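Local atomic coordinates of uncharacterized protein (Jannaschia sp. CCS1, PDB entry 2PYQ), a protein that is of unknown function but adopts a compact, all-helical fold as a member of the DUF2853 family. Residues K61-K66 with V98-L103. Residues are numbered along the deposited sequence; the frame is centred on the assembly and turned at random. Where two conformers were deposited one is given.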
loop_
_atom_site.group_PDB
_atom_site.type_symbol
_atom_site.label_atom_id
_atom_site.label_comp_id
_atom_site.label_asym_id
_atom_site.label_seq_id
_atom_site.Cartn_x
_atom_site.Cartn_y
_atom_site.Cartn_z
ATOM N N LYS A 61 11.275 -7.488 0.940
ATOM C CA LYS A 61 12.039 -8.213 -0.095
ATOM C C LYS A 61 11.372 -8.143 -1.466
ATOM O O LYS A 61 12.037 -7.835 -2.446
ATOM C CB LYS A 61 12.362 -9.682 0.328
ATOM C CG LYS A 61 11.223 -10.638 0.308
ATOM C CD LYS A 61 11.601 -12.000 0.868
ATOM C CE LYS A 61 10.423 -12.988 0.752
ATOM N NZ LYS A 61 10.708 -14.265 1.466
ATOM N N ASN A 62 10.080 -8.391 -1.527
ATOM C CA ASN A 62 9.375 -8.485 -2.825
ATOM C C ASN A 62 8.909 -7.164 -3.391
ATOM O O ASN A 62 8.960 -7.010 -4.604
ATOM C CB ASN A 62 8.198 -9.477 -2.785
ATOM C CG ASN A 62 8.649 -10.911 -2.599
ATOM O OD1 ASN A 62 9.811 -11.254 -2.839
ATOM N ND2 ASN A 62 7.721 -11.761 -2.189
ATOM N N PHE A 63 8.464 -6.226 -2.557
ATOM C CA PHE A 63 8.008 -4.931 -3.069
ATOM C C PHE A 63 9.112 -3.863 -3.046
ATOM O O PHE A 63 9.468 -3.337 -4.078
ATOM C CB PHE A 63 6.751 -4.451 -2.350
ATOM C CG PHE A 63 6.229 -3.156 -2.891
ATOM C CD1 PHE A 63 5.634 -3.111 -4.159
ATOM C CD2 PHE A 63 6.359 -1.953 -2.158
ATOM C CE1 PHE A 63 5.163 -1.901 -4.692
ATOM C CE2 PHE A 63 5.880 -0.755 -2.686
ATOM C CZ PHE A 63 5.295 -0.719 -3.963
ATOM N N LEU A 64 9.666 -3.556 -1.874
ATOM C CA LEU A 64 10.671 -2.488 -1.764
ATOM C C LEU A 64 11.934 -2.782 -2.521
ATOM O O LEU A 64 12.393 -1.951 -3.310
ATOM C CB LEU A 64 11.009 -2.152 -0.294
ATOM C CG LEU A 64 9.837 -1.617 0.542
ATOM C CD1 LEU A 64 10.313 -1.340 1.952
ATOM C CD2 LEU A 64 9.221 -0.362 -0.086
HETATM N N MSE A 65 12.436 -3.978 -2.349
HETATM C CA MSE A 65 13.745 -4.379 -2.913
HETATM C C MSE A 65 13.557 -4.828 -4.388
HETATM O O MSE A 65 14.210 -4.359 -5.255
HETATM C CB MSE A 65 14.443 -5.444 -2.059
HETATM C CG MSE A 65 15.207 -4.898 -0.878
HETATM SE SE MSE A 65 15.412 -6.298 0.410
HETATM C CE MSE A 65 16.904 -5.983 1.077
ATOM N N LYS A 66 12.652 -5.764 -4.607
ATOM C CA LYS A 66 12.484 -6.337 -5.952
ATOM C C LYS A 66 11.787 -5.391 -6.938
ATOM O O LYS A 66 12.240 -5.281 -8.083
ATOM C CB LYS A 66 11.749 -7.675 -5.893
ATOM N N VAL A 98 -3.042 0.438 -0.578
ATOM C CA VAL A 98 -2.831 1.657 0.199
ATOM C C VAL A 98 -1.435 1.645 0.820
ATOM O O VAL A 98 -0.726 2.652 0.775
ATOM C CB VAL A 98 -3.915 1.849 1.264
ATOM C CG1 VAL A 98 -3.593 3.055 2.141
ATOM C CG2 VAL A 98 -5.299 1.985 0.591
ATOM N N VAL A 99 -1.029 0.507 1.352
ATOM C CA VAL A 99 0.331 0.360 1.930
ATOM C C VAL A 99 1.405 0.570 0.865
ATOM O O VAL A 99 2.372 1.303 1.081
ATOM C CB VAL A 99 0.498 -1.003 2.629
ATOM C CG1 VAL A 99 1.968 -1.236 3.084
ATOM C CG2 VAL A 99 -0.472 -1.090 3.805
ATOM N N TYR A 100 1.224 -0.058 -0.290
ATOM C CA TYR A 100 2.173 0.080 -1.423
ATOM C C TYR A 100 2.233 1.521 -1.915
ATOM O O TYR A 100 3.312 2.025 -2.180
ATOM C CB TYR A 100 1.852 -0.922 -2.543
ATOM C CG TYR A 100 2.263 -2.368 -2.230
ATOM C CD1 TYR A 100 2.540 -2.814 -0.921
ATOM C CD2 TYR A 100 2.293 -3.324 -3.263
ATOM C CE1 TYR A 100 2.898 -4.122 -0.641
ATOM C CE2 TYR A 100 2.629 -4.686 -2.985
ATOM C CZ TYR A 100 2.947 -5.055 -1.670
ATOM O OH TYR A 100 3.291 -6.376 -1.365
ATOM N N TYR A 101 1.093 2.185 -2.019
ATOM C CA TYR A 101 1.027 3.582 -2.418
ATOM C C TYR A 101 1.839 4.427 -1.435
ATOM O O TYR A 101 2.661 5.236 -1.834
ATOM C CB TYR A 101 -0.430 4.064 -2.447
ATOM C CG TYR A 101 -0.598 5.552 -2.683
ATOM C CD1 TYR A 101 -0.511 6.473 -1.612
ATOM C CD2 TYR A 101 -0.834 6.054 -3.949
ATOM C CE1 TYR A 101 -0.651 7.836 -1.807
ATOM C CE2 TYR A 101 -0.994 7.425 -4.165
ATOM C CZ TYR A 101 -0.890 8.313 -3.092
ATOM O OH TYR A 101 -1.027 9.661 -3.330
HETATM N N MSE A 102 1.584 4.222 -0.139
HETATM C CA MSE A 102 2.286 5.012 0.908
HETATM C C MSE A 102 3.794 4.765 0.881
HETATM O O MSE A 102 4.550 5.716 1.029
HETATM C CB MSE A 102 1.691 4.772 2.302
HETATM C CG MSE A 102 0.390 5.517 2.525
HETATM SE SE MSE A 102 -0.089 5.484 4.427
HETATM C CE MSE A 102 -0.673 4.070 4.173
ATOM N N LEU A 103 4.221 3.530 0.701
ATOM C CA LEU A 103 5.653 3.231 0.618
ATOM C C LEU A 103 6.291 3.891 -0.619
ATOM O O LEU A 103 7.396 4.435 -0.539
ATOM C CB LEU A 103 5.915 1.733 0.597
ATOM C CG LEU A 103 5.606 1.005 1.922
ATOM C CD1 LEU A 103 5.586 -0.476 1.704
ATOM C CD2 LEU A 103 6.625 1.400 2.994
#
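Tyr100 lays its ring flat against the ring of Phe63. The centroids are 3.9 Å apart. The planes differ by 16°, a face-to-face stack. The closest atoms are Tyr100 CD2 and Phe63 CD1, at 3.5 Å. The two side chains run past each other in opposite directions. Each CB therefore lies over the other ring in a CH-pi contact, with Tyr100 CB 4.1 Å from the Phe63 centroid. With CG anti to the backbone N (chi1 -178°), Phe63 extends from its helix across to Tyr100. Val32 and Cys36 of helix 26-36 also touch Tyr100.

Three residues on, Leu103 approaches a different part of the same phenyl group. Its CB sits at the ring edge, 4.1 Å from Phe63 CE2. The same CB meets Leu64 CD2 at 4.0 Å, where the two leucine side chains cross at about a right angle. Helix 74-87 adds Ile80 against Leu64 and Val83 against Leu103.

No hydrogen bond links the segments. The axes of 61-65 and 98-103 come no closer than 11.3 Å and are inclined at 33°, a gap bridged by side chains. This is aromatic and aliphatic helix-helix packing in the core of an all-alpha fold, joining helices 53-65 and 96-106.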